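Local coordinates for glycerophosphodiester phosphodiesterase (Parabacteroides distasonis, PDB 3NO3), which belongs to the glycerophosphoryl diester phosphodiesterase family and adopts a TIM-barrel fold with bound magnesium, at residues A[212-215]-A[220-223]; A[179-182]-A[187-190]. All blocks are in the same frame, centred on the assembly; numbering follows the deposited sequence.

Interaction 1 (A[212-215]-A[220-223]); sequences EMID and FITT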
loop_
_atom_site.group_PDB
_atom_site.type_symbol
_atom_site.label_atom_id
_atom_site.label_comp_id
_atom_site.label_asym_id
_atom_site.label_seq_id
_atom_site.Cartn_x
_atom_site.Cartn_y
_atom_site.Cartn_z
ATOM N N GLU A 212 9.647 -6.775 17.693
ATOM C CA GLU A 212 10.740 -5.779 17.551
ATOM C C GLU A 212 10.224 -4.450 16.992
ATOM O O GLU A 212 10.516 -3.376 17.523
ATOM C CB GLU A 212 11.873 -6.320 16.647
ATOM C CG GLU A 212 13.188 -5.492 16.578
ATOM C CD GLU A 212 14.266 -6.213 15.782
ATOM O OE1 GLU A 212 14.634 -7.340 16.158
ATOM O OE2 GLU A 212 14.760 -5.678 14.792
HETATM N N MSE A 213 9.435 -4.521 15.922
HETATM C CA MSE A 213 8.876 -3.307 15.280
HETATM C C MSE A 213 7.808 -2.596 16.140
HETATM O O MSE A 213 7.751 -1.364 16.155
HETATM C CB MSE A 213 8.335 -3.651 13.872
HETATM C CG MSE A 213 9.410 -4.158 12.902
HETATM SE SE MSE A 213 10.773 -2.860 12.560
HETATM C CE MSE A 213 12.209 -3.458 13.741
ATOM N N ILE A 214 6.982 -3.363 16.851
ATOM C CA ILE A 214 5.986 -2.808 17.766
ATOM C C ILE A 214 6.706 -2.106 18.936
ATOM O O ILE A 214 6.384 -0.957 19.228
ATOM C CB ILE A 214 4.989 -3.874 18.303
ATOM C CG1 ILE A 214 4.089 -4.399 17.196
ATOM C CG2 ILE A 214 4.081 -3.277 19.387
ATOM C CD1 ILE A 214 3.400 -5.712 17.576
ATOM N N ASP A 215 7.720 -2.766 19.509
ATOM C CA ASP A 215 8.619 -2.150 20.532
ATOM C C ASP A 215 9.272 -0.849 20.055
ATOM O O ASP A 215 9.329 0.115 20.793
ATOM C CB ASP A 215 9.739 -3.118 20.952
ATOM C CG ASP A 215 9.261 -4.274 21.852
ATOM O OD1 ASP A 215 8.197 -4.184 22.507
ATOM O OD2 ASP A 215 9.993 -5.288 21.898
ATOM N N PHE A 220 2.498 1.633 11.700
ATOM C CA PHE A 220 1.901 0.535 10.919
ATOM C C PHE A 220 2.884 -0.593 10.693
ATOM O O PHE A 220 4.079 -0.360 10.560
ATOM C CB PHE A 220 1.399 1.048 9.567
ATOM C CG PHE A 220 0.474 2.237 9.653
ATOM C CD1 PHE A 220 -0.803 2.093 10.141
ATOM C CD2 PHE A 220 0.875 3.518 9.204
ATOM C CE1 PHE A 220 -1.662 3.203 10.228
ATOM C CE2 PHE A 220 0.020 4.594 9.273
ATOM C CZ PHE A 220 -1.234 4.451 9.798
ATOM N N ILE A 221 2.364 -1.819 10.680
ATOM C CA ILE A 221 3.075 -2.985 10.199
ATOM C C ILE A 221 2.339 -3.523 8.951
ATOM O O ILE A 221 1.140 -3.800 9.034
ATOM C CB ILE A 221 3.140 -4.068 11.249
ATOM C CG1 ILE A 221 4.180 -3.727 12.344
ATOM C CG2 ILE A 221 3.532 -5.413 10.623
ATOM C CD1 ILE A 221 4.132 -4.752 13.513
ATOM N N THR A 222 3.068 -3.664 7.844
ATOM C CA THR A 222 2.574 -4.234 6.589
ATOM C C THR A 222 3.021 -5.677 6.567
ATOM O O THR A 222 4.219 -5.967 6.670
ATOM C CB THR A 222 3.084 -3.459 5.350
ATOM O OG1 THR A 222 2.545 -2.142 5.386
ATOM C CG2 THR A 222 2.645 -4.142 4.018
ATOM N N THR A 223 2.073 -6.598 6.473
ATOM C CA THR A 223 2.372 -8.018 6.698
ATOM C C THR A 223 1.528 -8.934 5.817
ATOM O O THR A 223 0.390 -8.596 5.487
ATOM C CB THR A 223 2.126 -8.393 8.201
ATOM O OG1 THR A 223 2.373 -9.798 8.409
ATOM C CG2 THR A 223 0.703 -8.059 8.625
#
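Ile221 reaches out from its strand and meets Ile214 of the helix with a single methyl group: CD1 of Ile221 lies 3.7 Å from CG1 of Ile214. The two side chains cross at about a right angle, so the end of one rests against the shank of the other and they do not run alongside. The Ile221 chain is extended beyond CB, with CD1 nearly opposite CA about the CB-CG1 bond (chi2 173°), and this stretches the methyl across the gap to the helix. Ile214 contributes by a turn of its side chain: its CB does not leave the backbone in the direction of the strand, but CG1 stands beside the backbone N (chi1 -68°) and there faces the Ile221 methyl, while CD1 of Ile214 is a little farther from that methyl, at 4.2 Å. Met213, modelled as selenomethionine, approaches the same methyl from another part of the helix surface. Its CB is 4.4 Å from Ile221 CD1; beyond CB the chain leads away from the strand. Ile221 is therefore touched by two successive helical residues, looser on the Met213 side. The three side chains are buried, no hydrogen bond joins the segments, and the attachment is purely apolar. Helix 207-216 here packs on strand 220-223, the second strand of the beta-alpha-beta unit that starts with strand 198-202. Backbone hydrogen bonds set strand 220-223 between strands 6-9 and 198-202 of the barrel wall. Val201 touches both Ile221 and Met213, and Ile214 continues onto Ile232 and Leu233, linking helix 207-216 to the neighbouring helix 226-236.

Interaction 2 (A[179-182]-A[187-190]); sequences YKVL and DWVK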
loop_
_atom_site.group_PDB
_atom_site.type_symbol
_atom_site.label_atom_id
_atom_site.label_comp_id
_atom_site.label_asym_id
_atom_site.label_seq_id
_atom_site.Cartn_x
_atom_site.Cartn_y
_atom_site.Cartn_z
ATOM N N TYR A 179 12.051 -3.519 6.609
ATOM C CA TYR A 179 12.473 -3.663 7.990
ATOM C C TYR A 179 13.979 -3.500 8.233
ATOM O O TYR A 179 14.361 -2.938 9.249
ATOM C CB TYR A 179 11.927 -4.959 8.633
ATOM C CG TYR A 179 12.413 -6.254 8.054
ATOM C CD1 TYR A 179 13.595 -6.839 8.490
ATOM C CD2 TYR A 179 11.641 -6.960 7.131
ATOM C CE1 TYR A 179 14.021 -8.098 7.975
ATOM C CE2 TYR A 179 12.058 -8.194 6.623
ATOM C CZ TYR A 179 13.251 -8.742 7.035
ATOM O OH TYR A 179 13.655 -9.947 6.516
ATOM N N LYS A 180 14.816 -3.945 7.306
ATOM C CA LYS A 180 16.274 -3.817 7.477
ATOM C C LYS A 180 16.774 -2.396 7.462
ATOM O O LYS A 180 17.765 -2.078 8.153
ATOM C CB LYS A 180 17.030 -4.658 6.451
ATOM C CG LYS A 180 16.829 -6.150 6.704
ATOM C CD LYS A 180 17.676 -7.040 5.783
ATOM C CE LYS A 180 17.773 -8.470 6.324
ATOM N NZ LYS A 180 17.345 -9.409 5.277
ATOM N N VAL A 181 16.076 -1.533 6.722
ATOM C CA VAL A 181 16.376 -0.103 6.754
ATOM C C VAL A 181 16.142 0.454 8.169
ATOM O O VAL A 181 16.989 1.196 8.682
ATOM C CB VAL A 181 15.555 0.697 5.710
ATOM C CG1 VAL A 181 15.811 2.191 5.842
ATOM C CG2 VAL A 181 15.886 0.215 4.257
ATOM N N LEU A 182 15.034 0.071 8.794
ATOM C CA LEU A 182 14.709 0.567 10.131
ATOM C C LEU A 182 15.605 -0.042 11.187
ATOM O O LEU A 182 15.970 0.650 12.140
ATOM C CB LEU A 182 13.219 0.386 10.457
ATOM C CG LEU A 182 12.277 1.138 9.511
ATOM C CD1 LEU A 182 10.866 0.927 9.912
ATOM C CD2 LEU A 182 12.593 2.655 9.423
ATOM N N ASP A 187 16.955 5.137 14.859
ATOM C CA ASP A 187 16.337 6.403 15.298
ATOM C C ASP A 187 15.316 6.993 14.341
ATOM O O ASP A 187 14.656 7.963 14.704
ATOM C CB ASP A 187 17.395 7.486 15.589
ATOM C CG ASP A 187 18.231 7.185 16.845
ATOM O OD1 ASP A 187 18.038 6.129 17.530
ATOM O OD2 ASP A 187 19.081 8.050 17.149
ATOM N N TRP A 188 15.178 6.451 13.128
ATOM C CA TRP A 188 14.226 7.031 12.180
ATOM C C TRP A 188 12.753 6.949 12.627
ATOM O O TRP A 188 11.978 7.861 12.324
ATOM C CB TRP A 188 14.453 6.458 10.782
ATOM C CG TRP A 188 15.635 7.019 10.057
ATOM C CD1 TRP A 188 16.478 8.040 10.459
ATOM C CD2 TRP A 188 16.050 6.662 8.744
ATOM N NE1 TRP A 188 17.399 8.301 9.485
ATOM C CE2 TRP A 188 17.160 7.474 8.416
ATOM C CE3 TRP A 188 15.605 5.720 7.812
ATOM C CZ2 TRP A 188 17.835 7.368 7.196
ATOM C CZ3 TRP A 188 16.275 5.621 6.583
ATOM C CH2 TRP A 188 17.373 6.459 6.284
ATOM N N VAL A 189 12.357 5.906 13.355
ATOM C CA VAL A 189 10.957 5.838 13.811
ATOM C C VAL A 189 10.611 6.985 14.784
ATOM O O VAL A 189 9.613 7.684 14.594
ATOM C CB VAL A 189 10.619 4.419 14.370
ATOM C CG1 VAL A 189 9.242 4.378 15.010
ATOM C CG2 VAL A 189 10.664 3.439 13.215
ATOM N N LYS A 190 11.495 7.217 15.753
ATOM C CA LYS A 190 11.390 8.339 16.688
ATOM C C LYS A 190 11.377 9.674 15.937
ATOM O O LYS A 190 10.533 10.529 16.229
ATOM C CB LYS A 190 12.545 8.283 17.704
ATOM C CG LYS A 190 12.632 9.487 18.671
ATOM C CD LYS A 190 13.733 9.302 19.769
ATOM C CE LYS A 190 15.125 9.853 19.349
#
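Trp188 starts the contact, its indole laid obliquely against the isopropyl group of Val181. The six-membered end of the ring does the touching: CZ3 of Trp188 is 3.5 Å from CG1 of Val181, and CE3 of Trp188 follows at 4.0 Å from the same methyl. Val181 offers that methyl because CG1 lies opposite its backbone N (chi1 176°). Nearer the backbone, the CB of Trp188 has a looser neighbour, CD2 of Leu182, at 4.4 Å. The benzo atoms of the indole thus meet Val181, while the CB that carries the ring is only a loose neighbour of Leu182. Trp188 also stacks with His185 in the short connection between the helices, touches Ser163 and is partly exposed. Val189 then brings its CG2 close to both methyls of Leu182: CG2 of Val189 is 4.2 Å from CD1 of Leu182 and 4.3 Å from CD2 of Leu182. These two side chains cross at about a right angle, and both are buried. Leu182 therefore meets two successive residues, its CD2 shared between Trp188 and Val189. No hydrogen bond spans the segments. On the barrel side, Leu182 touches Val201 and Val189 touches Ser199, while Val189 also packs on Met216 of helix 207-216. The contact thus joins two short consecutive helices linked by a tight connection. Together they lead from strand 174-178 to its parallel neighbour 198-202, a beta-alpha-beta crossover of the TIM-barrel fold.

How the interactions relate
Followed from the N terminus, the chain first closes interaction 2, where 179-182 and 187-190 meet across four intervening residues, the first two still helical. It then runs through strand 198-202 and helix 207-216 before interaction 1 closes a second short loop, between 212-215 and 220-223. The loops are in series, neither enclosing nor crossing the other. Their centres are 11 Å apart and their nearest atoms about 5 Å, without touching. Val201, on the strand between them in sequence, touches residues of both contacts. Interaction 2 holds the two helices of one crossover together; interaction 1 packs the helix of the next crossover on its following strand.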